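Hydrogenase maturation factor (Thermoanaerobacter tengcongensis, PDB 3VTH) probably transfers a carbamoyl group from carbamoyl phosphate, with ATP, to the C-terminal cysteine of HypE during maturation of [NiFe]-hydrogenases. Local coordinates at residues Q8-Q13 against G55-I60; I14-I19 against S75-I80; P27-I32 against R65-N70; Q34-K39 against I60-R65. One frame throughout, in Å; residues are numbered along the deposited sequence. Where two conformers were deposited one is given.

In the fold
All four contacts belong to the N-terminal acylphosphatase-like domain, in which helices 25-35 and 57-69 pack on one side of a mixed sheet. Contacts 1 and 2 share strand 10-17, with centres about 21 Å apart: contact 1 joins it to the turn into helix 57-69, contact 2 to the edge strand 76-85. Contacts 3 and 4 follow each other along the helix pair, about 8 Å between centres. Phe-63 of contact 4 ties the layers together, touching Ile-14 of contact 2 and Val-29 and Ile-32 of contact 3. The predicted active-site residues are near: the side chain of Val-29 lies about 6 Å from that of Arg-26, and that of Ile-16 about 9 Å from that of Asn-44.

Contact 1. Residues Q8-Q13 against G55-I60; sequences QIQARQ and GEEKDI
Gln-10 and Gly-55 form an antiparallel hydrogen-bonded pair, their CA atoms 5.5 Å apart. Gln-10 N gives an almost straight bond to Gly-55 O (2.8 Å, 174° at the hydrogen), and Gly-55 N returns one to Gln-10 O at 3.0 Å. On the N-terminal side of Gln-10, residues 8 and 9 form an arm that stays beside Gly-55 and Glu-56, while the other chain goes through Glu-56, the N-cap residue, into helix 57-69. Glu-56 reaches back to the arm. Its chain folds over at chi2 (-75°), which brings OE1 within 3.0 Å of Gln-8 N; the donor arrives from above the carboxylate plane in a bent bond. The other oxygen, OE2, is held in a salt bridge with Arg-5, so the carboxylate fastens the N-terminal arm at two places. A water adds a bridge, donating to Gln-8 O and accepting from Glu-57 N in the first turn of the helix. In the acylphosphatase-like alpha/beta sandwich this is the corner where strand 48-55, paired with strand 10-17, gives way to the second helix. Ile-9 lays its CD1 alongside the backbone of Gly-55, 4.1 Å from the glycine CA. On the side of the sheet facing the helix, Ile-60 crosses Arg-12 at about a right angle, its CG2 meeting the aliphatic CG of the arginine at 3.7 Å, while CD1 of Ile-60 lies against Gln-10 O. The guanidinium of Arg-12 turns back on its own strand, where NH1 donates to Ala-11 O from above the carbonyl plane.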
# COMPACT_ATOMS: atom_id res chain seq x y z
N GLN A 8 38.85 -28.27 -20.61
CA GLN A 8 38.21 -29.07 -19.58
C GLN A 8 36.78 -28.57 -19.44
O GLN A 8 36.53 -27.47 -18.94
CB GLN A 8 38.95 -28.97 -18.24
CG GLN A 8 40.23 -29.73 -18.18
CD GLN A 8 40.96 -29.54 -16.86
OE1 GLN A 8 40.36 -29.54 -15.79
NE2 GLN A 8 42.26 -29.37 -16.94
N ILE A 9 35.84 -29.39 -19.89
CA ILE A 9 34.45 -28.98 -19.94
C ILE A 9 33.71 -29.53 -18.74
O ILE A 9 33.78 -30.72 -18.44
CB ILE A 9 33.81 -29.39 -21.30
CG1 ILE A 9 34.65 -28.87 -22.50
CG2 ILE A 9 32.33 -28.95 -21.38
CD1 ILE A 9 34.74 -27.30 -22.64
N GLN A 10 33.03 -28.64 -18.02
CA GLN A 10 32.21 -29.01 -16.88
C GLN A 10 30.79 -28.52 -17.14
O GLN A 10 30.56 -27.74 -18.07
CB GLN A 10 32.73 -28.37 -15.60
CG GLN A 10 33.98 -29.01 -15.02
CD GLN A 10 34.13 -28.69 -13.54
OE1 GLN A 10 34.85 -27.76 -13.17
NE2 GLN A 10 33.41 -29.42 -12.69
N ALA A 11 29.84 -28.98 -16.33
CA ALA A 11 28.46 -28.55 -16.47
C ALA A 11 27.87 -28.16 -15.12
O ALA A 11 28.14 -28.78 -14.10
CB ALA A 11 27.62 -29.64 -17.13
N ARG A 12 27.07 -27.10 -15.13
CA ARG A 12 26.36 -26.68 -13.93
C ARG A 12 24.89 -26.45 -14.23
O ARG A 12 24.55 -25.91 -15.27
CB ARG A 12 26.95 -25.38 -13.37
CG ARG A 12 28.37 -25.49 -12.86
CD ARG A 12 28.46 -26.36 -11.64
NE ARG A 12 29.83 -26.41 -11.13
CZ ARG A 12 30.76 -27.25 -11.56
NH1 ARG A 12 30.49 -28.14 -12.51
NH2 ARG A 12 31.98 -27.21 -11.02
N GLN A 13 24.02 -26.88 -13.32
CA GLN A 13 22.62 -26.49 -13.38
C GLN A 13 22.42 -25.39 -12.34
O GLN A 13 22.86 -25.53 -11.20
CB GLN A 13 21.72 -27.68 -13.10
CG GLN A 13 20.25 -27.33 -12.95
CD GLN A 13 19.49 -28.47 -12.29
OE1 GLN A 13 19.76 -29.64 -12.56
NE2 GLN A 13 18.56 -28.12 -11.41
N GLY A 55 30.99 -25.46 -19.95
CA GLY A 55 32.23 -24.85 -20.46
C GLY A 55 33.38 -25.01 -19.48
O GLY A 55 33.35 -25.89 -18.61
N GLU A 56 34.40 -24.16 -19.63
CA GLU A 56 35.51 -24.10 -18.68
C GLU A 56 35.00 -23.62 -17.34
O GLU A 56 34.13 -22.74 -17.27
CB GLU A 56 36.62 -23.17 -19.17
CG GLU A 56 37.31 -23.62 -20.45
CD GLU A 56 38.29 -24.77 -20.26
OE1 GLU A 56 38.69 -25.36 -21.28
OE2 GLU A 56 38.67 -25.09 -19.11
N GLU A 57 35.55 -24.19 -16.27
CA GLU A 57 35.17 -23.84 -14.90
C GLU A 57 35.31 -22.33 -14.67
O GLU A 57 34.45 -21.72 -14.04
CB GLU A 57 36.04 -24.59 -13.88
CG GLU A 57 35.64 -24.32 -12.42
CD GLU A 57 36.52 -25.08 -11.43
OE1 GLU A 57 36.03 -25.36 -10.31
OE2 GLU A 57 37.69 -25.39 -11.75
N LYS A 58 36.39 -21.75 -15.18
CA LYS A 58 36.65 -20.32 -15.00
C LYS A 58 35.55 -19.46 -15.65
O LYS A 58 35.16 -18.44 -15.10
CB LYS A 58 38.04 -19.95 -15.53
CG LYS A 58 39.18 -20.45 -14.65
CD LYS A 58 40.55 -20.00 -15.17
CE LYS A 58 41.68 -20.46 -14.25
NZ LYS A 58 43.03 -19.93 -14.64
N ASP A 59 35.07 -19.90 -16.81
CA ASP A 59 34.01 -19.19 -17.51
C ASP A 59 32.66 -19.33 -16.80
O ASP A 59 31.90 -18.36 -16.70
CB ASP A 59 33.93 -19.64 -18.95
CG ASP A 59 35.12 -19.15 -19.78
OD1 ASP A 59 35.63 -18.03 -19.51
OD2 ASP A 59 35.54 -19.88 -20.70
N ILE A 60 32.37 -20.52 -16.29
CA ILE A 60 31.16 -20.74 -15.48
C ILE A 60 31.18 -19.84 -14.24
O ILE A 60 30.17 -19.20 -13.92
CB ILE A 60 30.99 -22.22 -15.05
CG1 ILE A 60 30.71 -23.11 -16.26
CG2 ILE A 60 29.84 -22.34 -14.03
CD1 ILE A 60 30.89 -24.61 -16.01
O HOH W 1 37.14 -26.44 -16.55

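Contact 2. Residues I14-I19 against S75-I80; sequences INIFGI and SVIDEI
Phe-17 O takes two backbone donors from the neighbouring strand: Asp-78 N at 2.9 Å, and Glu-79 N in a weak bond at 3.4 Å. Two residues facing one make this a classic beta bulge, set in the antiparallel pairing of strand 10-17 with the edge strand 76-85 of the acylphosphatase-like sheet. Phe-17 N in turn bonds to Glu-79 O at 2.8 Å. Beyond the bulge the register has shifted by one, and Ile-19 and Val-76 exchange bonds through both backbones. Gly-18 sits at the corner with positive phi (122°); a CB there would collide with Val-76 O and jam against the carbonyl O of Phe-17, which by itself calls for glycine. Phe-17 and the extended side chain of Glu-79 lie side by side, ring and carboxylate planes 48° apart, with CD1 of the ring 3.7 Å from OE2. Glu-79 OE1 is bonded to Gln-81. An alanine in place of Phe-17 would keep the backbone bonds but is likely to take the flat neighbour from the aliphatic part of Glu-79 and leave a gap beside it. Toward the helices the contact is aliphatic. Ile-16 turns CG2 away from its backbone N and into the angle between Ile-77 and Ile-80, while Ile-14 runs beside Ile-80, their CG2 atoms 3.9 Å apart. Beyond the corner, Ile-19 CD1 rests against Val-76 CG2 at 3.9 Å.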
# COMPACT_ATOMS: atom_id res chain seq x y z
N ILE A 14 21.77 -24.31 -12.75
CA ILE A 14 21.57 -23.13 -11.91
C ILE A 14 20.07 -22.77 -11.86
O ILE A 14 19.45 -22.57 -12.90
CB ILE A 14 22.42 -21.92 -12.39
CG1 ILE A 14 23.91 -22.28 -12.45
CG2 ILE A 14 22.20 -20.69 -11.47
CD1 ILE A 14 24.75 -21.38 -13.36
N ASN A 15 19.51 -22.70 -10.66
CA ASN A 15 18.12 -22.28 -10.48
C ASN A 15 18.11 -20.98 -9.70
O ASN A 15 18.80 -20.84 -8.68
CB ASN A 15 17.33 -23.33 -9.71
CG ASN A 15 17.18 -24.61 -10.48
OD1 ASN A 15 16.24 -24.75 -11.27
ND2 ASN A 15 18.11 -25.52 -10.29
N ILE A 16 17.34 -20.02 -10.20
CA ILE A 16 17.27 -18.71 -9.58
C ILE A 16 15.81 -18.45 -9.17
O ILE A 16 14.89 -18.69 -9.96
CB ILE A 16 17.80 -17.62 -10.51
CG1 ILE A 16 19.15 -18.06 -11.12
CG2 ILE A 16 17.86 -16.24 -9.77
CD1 ILE A 16 19.89 -16.99 -11.84
N PHE A 17 15.63 -17.97 -7.94
CA PHE A 17 14.31 -17.82 -7.34
C PHE A 17 14.07 -16.38 -6.91
O PHE A 17 15.01 -15.68 -6.55
CB PHE A 17 14.17 -18.73 -6.11
CG PHE A 17 14.43 -20.19 -6.40
CD1 PHE A 17 15.64 -20.77 -6.05
CD2 PHE A 17 13.48 -20.97 -7.05
CE1 PHE A 17 15.90 -22.13 -6.32
CE2 PHE A 17 13.72 -22.32 -7.33
CZ PHE A 17 14.93 -22.90 -6.96
N GLY A 18 12.80 -15.97 -6.89
CA GLY A 18 12.39 -14.62 -6.51
C GLY A 18 11.62 -13.98 -7.65
O GLY A 18 10.96 -14.67 -8.43
N ILE A 19 11.66 -12.65 -7.73
CA ILE A 19 11.12 -11.98 -8.91
C ILE A 19 12.19 -12.09 -10.00
O ILE A 19 13.14 -11.31 -10.06
CB ILE A 19 10.71 -10.52 -8.63
CG1 ILE A 19 9.64 -10.47 -7.51
CG2 ILE A 19 10.22 -9.82 -9.94
CD1 ILE A 19 9.22 -9.05 -7.07
N SER A 75 14.77 -7.45 -11.32
CA SER A 75 14.84 -8.70 -10.58
C SER A 75 14.90 -8.44 -9.07
O SER A 75 15.42 -7.42 -8.62
CB SER A 75 16.02 -9.58 -11.06
OG SER A 75 17.27 -9.09 -10.57
N VAL A 76 14.28 -9.33 -8.30
CA VAL A 76 14.46 -9.34 -6.86
C VAL A 76 14.79 -10.80 -6.55
O VAL A 76 13.90 -11.61 -6.30
CB VAL A 76 13.21 -8.88 -6.08
CG1 VAL A 76 13.46 -8.89 -4.56
CG2 VAL A 76 12.74 -7.47 -6.56
N ILE A 77 16.08 -11.12 -6.61
CA ILE A 77 16.57 -12.48 -6.41
C ILE A 77 16.64 -12.82 -4.93
O ILE A 77 17.24 -12.07 -4.14
CB ILE A 77 17.99 -12.65 -7.02
CG1 ILE A 77 17.94 -12.42 -8.54
CG2 ILE A 77 18.59 -14.03 -6.65
CD1 ILE A 77 19.34 -12.36 -9.20
N ASP A 78 16.01 -13.92 -4.53
CA ASP A 78 16.07 -14.39 -3.14
C ASP A 78 17.00 -15.60 -2.95
O ASP A 78 17.49 -15.84 -1.87
CB ASP A 78 14.66 -14.72 -2.64
CG ASP A 78 13.74 -13.51 -2.63
OD1 ASP A 78 14.16 -12.45 -2.12
OD2 ASP A 78 12.60 -13.63 -3.14
N GLU A 79 17.22 -16.37 -4.02
CA GLU A 79 18.08 -17.57 -3.94
C GLU A 79 18.63 -17.99 -5.30
O GLU A 79 17.91 -17.93 -6.32
CB GLU A 79 17.35 -18.75 -3.28
CG GLU A 79 18.20 -20.02 -3.09
CD GLU A 79 17.42 -21.19 -2.48
OE1 GLU A 79 18.07 -22.18 -2.07
OE2 GLU A 79 16.17 -21.12 -2.40
N ILE A 80 19.89 -18.40 -5.29
CA ILE A 80 20.55 -18.98 -6.46
C ILE A 80 21.07 -20.37 -6.03
O ILE A 80 21.80 -20.47 -5.05
CB ILE A 80 21.75 -18.11 -6.95
CG1 ILE A 80 21.27 -16.74 -7.46
CG2 ILE A 80 22.56 -18.82 -8.04
CD1 ILE A 80 22.38 -15.72 -7.73

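Contact 3. Residues P27-I32 against R65-N70; sequences PFVFNI and REIKEN
Ile-32 and Ile-67 make the close-packed inner part of this helix pair: their side chains cross at about a right angle, and CD1 of Ile-32 presses on CG1 of Ile-67 at 3.7 Å. Ile-32 has its CG1 branch between the backbone N and the carbonyl carbon (chi1 60°), the rotamer that carries CD1 across to helix 57-69, where it also meets Glu-66 CB. Glu-66 folds at chi2, bringing OE1 to 3.6 Å from Ile-32 CG2. Ile-67 CG1 also meets CE1 of Phe-28 at 4.1 Å. Val-29 stands further back, CG2 just grazing Ile-67 CD1 at 4.5 Å. Both isoleucines are buried; Phe-63 closes over Ile-32 and Val-29, and Ile-51 of the sheet touches Ile-67. The two helices of the acylphosphatase-like sandwich meet here on one side of the sheet; segments 27-32 and 65-69 run roughly antiparallel at 141°, their axes no nearer than 11.1 Å, so the side chains, not the backbones, make the contact. The outer side is looser, with Phe-28 partly exposed and Asn-70 exposed, and there the ring meets backbone oxygens rather than interlocking side chains. Phe-28 has CG anti to the backbone N (chi1 175°), which sends its ring to the end of helix 57-69. CZ is 3.2 Å from Asn-70 O, and Glu-66 O lies farther off at the ring edge, close to its plane. Pro-72 also touches this ring.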
# COMPACT_ATOMS: atom_id res chain seq x y z
N PRO A 27 17.09 -13.08 -21.88
CA PRO A 27 18.08 -12.46 -22.77
C PRO A 27 19.41 -12.09 -22.08
O PRO A 27 20.46 -12.23 -22.70
CB PRO A 27 17.37 -11.19 -23.29
CG PRO A 27 16.18 -10.99 -22.40
CD PRO A 27 15.79 -12.37 -21.93
N PHE A 28 19.34 -11.63 -20.83
CA PHE A 28 20.54 -11.37 -20.03
C PHE A 28 21.44 -12.63 -19.95
O PHE A 28 22.63 -12.56 -20.24
CB PHE A 28 20.12 -10.89 -18.62
CG PHE A 28 21.28 -10.70 -17.66
CD1 PHE A 28 21.39 -11.50 -16.54
CD2 PHE A 28 22.24 -9.73 -17.89
CE1 PHE A 28 22.46 -11.34 -15.64
CE2 PHE A 28 23.31 -9.56 -17.00
CZ PHE A 28 23.41 -10.36 -15.87
N VAL A 29 20.86 -13.77 -19.60
CA VAL A 29 21.64 -15.01 -19.46
C VAL A 29 22.22 -15.42 -20.80
O VAL A 29 23.38 -15.81 -20.89
CB VAL A 29 20.78 -16.14 -18.82
CG1 VAL A 29 21.36 -17.54 -19.06
CG2 VAL A 29 20.61 -15.85 -17.31
N PHE A 30 21.42 -15.31 -21.86
CA PHE A 30 21.90 -15.65 -23.19
C PHE A 30 23.17 -14.86 -23.51
O PHE A 30 24.16 -15.41 -24.00
CB PHE A 30 20.82 -15.36 -24.25
CG PHE A 30 21.27 -15.64 -25.65
CD1 PHE A 30 21.92 -14.66 -26.40
CD2 PHE A 30 21.05 -16.89 -26.23
CE1 PHE A 30 22.35 -14.92 -27.72
CE2 PHE A 30 21.48 -17.17 -27.55
CZ PHE A 30 22.13 -16.19 -28.30
N ASN A 31 23.11 -13.57 -23.23
CA ASN A 31 24.19 -12.68 -23.63
C ASN A 31 25.46 -12.92 -22.81
O ASN A 31 26.55 -12.95 -23.38
CB ASN A 31 23.74 -11.22 -23.61
CG ASN A 31 22.76 -10.89 -24.76
OD1 ASN A 31 21.65 -10.40 -24.53
ND2 ASN A 31 23.18 -11.18 -25.99
N ILE A 32 25.34 -13.14 -21.50
CA ILE A 32 26.54 -13.42 -20.71
C ILE A 32 27.05 -14.86 -20.96
O ILE A 32 28.27 -15.10 -20.95
CB ILE A 32 26.39 -13.06 -19.21
CG1 ILE A 32 25.25 -13.83 -18.54
CG2 ILE A 32 26.13 -11.54 -19.04
CD1 ILE A 32 25.34 -13.84 -17.01
N ARG A 65 29.19 -15.06 -11.29
CA ARG A 65 29.55 -13.78 -10.68
C ARG A 65 28.81 -12.61 -11.34
O ARG A 65 28.36 -11.70 -10.65
CB ARG A 65 31.06 -13.58 -10.77
CG ARG A 65 31.64 -12.57 -9.82
CD ARG A 65 33.19 -12.69 -9.76
NE ARG A 65 33.81 -12.43 -11.06
CZ ARG A 65 34.57 -13.30 -11.74
NH1 ARG A 65 34.85 -14.51 -11.26
NH2 ARG A 65 35.07 -12.93 -12.92
N GLU A 66 28.69 -12.64 -12.67
CA GLU A 66 27.92 -11.60 -13.38
C GLU A 66 26.45 -11.59 -12.95
O GLU A 66 25.89 -10.52 -12.73
CB GLU A 66 28.02 -11.73 -14.90
CG GLU A 66 29.05 -10.81 -15.54
CD GLU A 66 28.49 -9.42 -15.81
OE1 GLU A 66 27.59 -9.30 -16.67
OE2 GLU A 66 28.95 -8.44 -15.17
N ILE A 67 25.86 -12.77 -12.83
CA ILE A 67 24.48 -12.86 -12.37
C ILE A 67 24.34 -12.28 -10.96
O ILE A 67 23.45 -11.46 -10.72
CB ILE A 67 23.94 -14.30 -12.39
CG1 ILE A 67 23.80 -14.80 -13.83
CG2 ILE A 67 22.58 -14.35 -11.69
CD1 ILE A 67 23.53 -16.29 -13.96
N LYS A 68 25.24 -12.67 -10.05
CA LYS A 68 25.20 -12.19 -8.67
C LYS A 68 25.48 -10.69 -8.58
O LYS A 68 24.87 -10.00 -7.76
CB LYS A 68 26.19 -12.99 -7.78
CG LYS A 68 25.87 -14.50 -7.69
CD LYS A 68 26.93 -15.27 -6.91
CE LYS A 68 26.42 -16.62 -6.44
NZ LYS A 68 27.49 -17.43 -5.77
N GLU A 69 26.39 -10.19 -9.41
CA GLU A 69 26.85 -8.79 -9.33
C GLU A 69 25.97 -7.77 -10.03
O GLU A 69 25.76 -6.67 -9.51
CB GLU A 69 28.29 -8.65 -9.83
CG GLU A 69 29.33 -8.90 -8.76
CD GLU A 69 30.75 -8.97 -9.32
OE1 GLU A 69 30.99 -8.50 -10.46
OE2 GLU A 69 31.62 -9.50 -8.61
N ASN A 70 25.50 -8.09 -11.24
CA ASN A 70 24.56 -7.17 -11.89
C ASN A 70 23.39 -7.86 -12.56
O ASN A 70 23.31 -7.91 -13.79
CB ASN A 70 25.23 -6.13 -12.80
CG ASN A 70 26.13 -6.73 -13.80
OD1 ASN A 70 27.32 -6.94 -13.54
ND2 ASN A 70 25.59 -6.98 -15.00

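Contact 4. Residues Q34-K39 against I60-R65; sequences QKYNLK and IEAFIR
The ring of Tyr-36 lies flat against helix 57-69, one face turned to Ala-62. The methyl CB of that alanine sits 3.9 Å from the ring centroid and 20° off the normal, a CH-pi contact displaced toward CE1. Across the opposite face runs the aliphatic chain of Lys-35, so the ring is sandwiched between its own neighbour and the helix; Lys-35 NZ also makes a weak bond to Tyr-36 OH. CD2 lies above the backbone of Phe-63, 3.8 Å from its CA. Two residues on, Leu-38 approaches obliquely: CD1 meets CB of Phe-63 at 3.5 Å and CG just beyond, while the other branch, CD2, crosses Ile-60 at a right angle, 3.9 Å from CG1. The turn that sets both side chains is a Schellman motif ending helix 25-35. Asn-37, with positive phi, is its C-prime residue, and Leu-38 then leads into strand 39-45 of the acylphosphatase-like domain. A serine in place of Tyr-36 would probably leave the Ala-62 methyl without the ring face it packs on and open a gap between Lys-35 and the helix. No hydrogen bond crosses between the segments; the end of one helix is held to the other by shape and dispersion, with Leu-38 buried and Tyr-36 partly exposed.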
# COMPACT_ATOMS: atom_id res chain seq x y z
N GLN A 34 27.03 -16.30 -23.91
CA GLN A 34 27.82 -16.12 -25.14
C GLN A 34 29.17 -15.44 -24.84
O GLN A 34 30.20 -15.82 -25.39
CB GLN A 34 27.05 -15.31 -26.18
CG GLN A 34 25.68 -15.87 -26.52
CD GLN A 34 25.64 -16.60 -27.85
OE1 GLN A 34 25.85 -16.01 -28.91
NE2 GLN A 34 25.33 -17.89 -27.80
N LYS A 35 29.13 -14.46 -23.95
CA LYS A 35 30.32 -13.70 -23.56
C LYS A 35 31.39 -14.61 -22.98
O LYS A 35 32.58 -14.44 -23.26
CB LYS A 35 29.93 -12.66 -22.52
CG LYS A 35 30.99 -11.61 -22.23
CD LYS A 35 30.55 -10.75 -21.06
CE LYS A 35 31.68 -9.85 -20.56
NZ LYS A 35 31.24 -9.18 -19.29
N TYR A 36 30.97 -15.57 -22.17
CA TYR A 36 31.90 -16.49 -21.52
C TYR A 36 31.97 -17.84 -22.23
O TYR A 36 32.38 -18.84 -21.63
CB TYR A 36 31.55 -16.63 -20.03
CG TYR A 36 31.67 -15.32 -19.28
CD1 TYR A 36 32.91 -14.68 -19.14
CD2 TYR A 36 30.55 -14.71 -18.72
CE1 TYR A 36 33.03 -13.47 -18.46
CE2 TYR A 36 30.65 -13.49 -18.04
CZ TYR A 36 31.90 -12.88 -17.92
OH TYR A 36 32.02 -11.69 -17.25
N ASN A 37 31.58 -17.87 -23.50
CA ASN A 37 31.68 -19.08 -24.31
C ASN A 37 31.12 -20.33 -23.64
O ASN A 37 31.76 -21.39 -23.63
CB ASN A 37 33.14 -19.31 -24.75
CG ASN A 37 33.66 -18.17 -25.60
OD1 ASN A 37 33.09 -17.85 -26.64
ND2 ASN A 37 34.73 -17.52 -25.14
N LEU A 38 29.93 -20.20 -23.08
CA LEU A 38 29.23 -21.33 -22.49
C LEU A 38 28.14 -21.84 -23.43
O LEU A 38 27.55 -21.07 -24.18
CB LEU A 38 28.61 -20.96 -21.14
CG LEU A 38 29.60 -20.38 -20.12
CD1 LEU A 38 28.86 -19.96 -18.84
CD2 LEU A 38 30.74 -21.37 -19.80
N LYS A 39 27.90 -23.14 -23.38
CA LYS A 39 26.85 -23.77 -24.16
C LYS A 39 25.80 -24.26 -23.17
O LYS A 39 26.09 -24.38 -21.98
CB LYS A 39 27.46 -24.94 -24.96
CG LYS A 39 28.39 -24.47 -26.08
CD LYS A 39 29.57 -25.41 -26.23
CE LYS A 39 30.54 -24.95 -27.35
NZ LYS A 39 30.99 -23.52 -27.18
N ILE A 60 32.37 -20.52 -16.29
CA ILE A 60 31.16 -20.74 -15.48
C ILE A 60 31.18 -19.84 -14.24
O ILE A 60 30.17 -19.20 -13.92
CB ILE A 60 30.99 -22.22 -15.05
CG1 ILE A 60 30.71 -23.11 -16.26
CG2 ILE A 60 29.84 -22.34 -14.03
CD1 ILE A 60 30.89 -24.61 -16.01
N GLU A 61 32.32 -19.77 -13.56
CA GLU A 61 32.44 -18.93 -12.37
C GLU A 61 32.20 -17.43 -12.66
O GLU A 61 31.51 -16.75 -11.91
CB GLU A 61 33.77 -19.14 -11.65
CG GLU A 61 33.91 -20.51 -10.96
CD GLU A 61 32.85 -20.78 -9.87
OE1 GLU A 61 32.81 -21.93 -9.36
OE2 GLU A 61 32.06 -19.87 -9.50
N ALA A 62 32.79 -16.94 -13.75
CA ALA A 62 32.59 -15.56 -14.19
C ALA A 62 31.13 -15.27 -14.56
O ALA A 62 30.58 -14.22 -14.23
CB ALA A 62 33.54 -15.25 -15.36
N PHE A 63 30.50 -16.21 -15.25
CA PHE A 63 29.06 -16.16 -15.57
C PHE A 63 28.20 -16.04 -14.28
O PHE A 63 27.32 -15.18 -14.19
CB PHE A 63 28.71 -17.40 -16.40
CG PHE A 63 27.25 -17.64 -16.64
CD1 PHE A 63 26.53 -18.50 -15.82
CD2 PHE A 63 26.61 -17.08 -17.74
CE1 PHE A 63 25.18 -18.77 -16.06
CE2 PHE A 63 25.27 -17.35 -18.00
CZ PHE A 63 24.55 -18.18 -17.16
N ILE A 64 28.48 -16.89 -13.30
CA ILE A 64 27.73 -16.87 -12.03
C ILE A 64 27.94 -15.53 -11.31
O ILE A 64 26.99 -14.94 -10.79
CB ILE A 64 28.11 -18.06 -11.12
CG1 ILE A 64 27.61 -19.38 -11.72
CG2 ILE A 64 27.56 -17.87 -9.71
CD1 ILE A 64 28.11 -20.64 -10.96
N ARG A 65 29.19 -15.06 -11.29
CA ARG A 65 29.55 -13.78 -10.68
C ARG A 65 28.81 -12.61 -11.34
O ARG A 65 28.36 -11.70 -10.65
CB ARG A 65 31.06 -13.58 -10.77
CG ARG A 65 31.64 -12.57 -9.82
CD ARG A 65 33.19 -12.69 -9.76
NE ARG A 65 33.81 -12.43 -11.06
CZ ARG A 65 34.57 -13.30 -11.74
NH1 ARG A 65 34.85 -14.51 -11.26
NH2 ARG A 65 35.07 -12.93 -12.92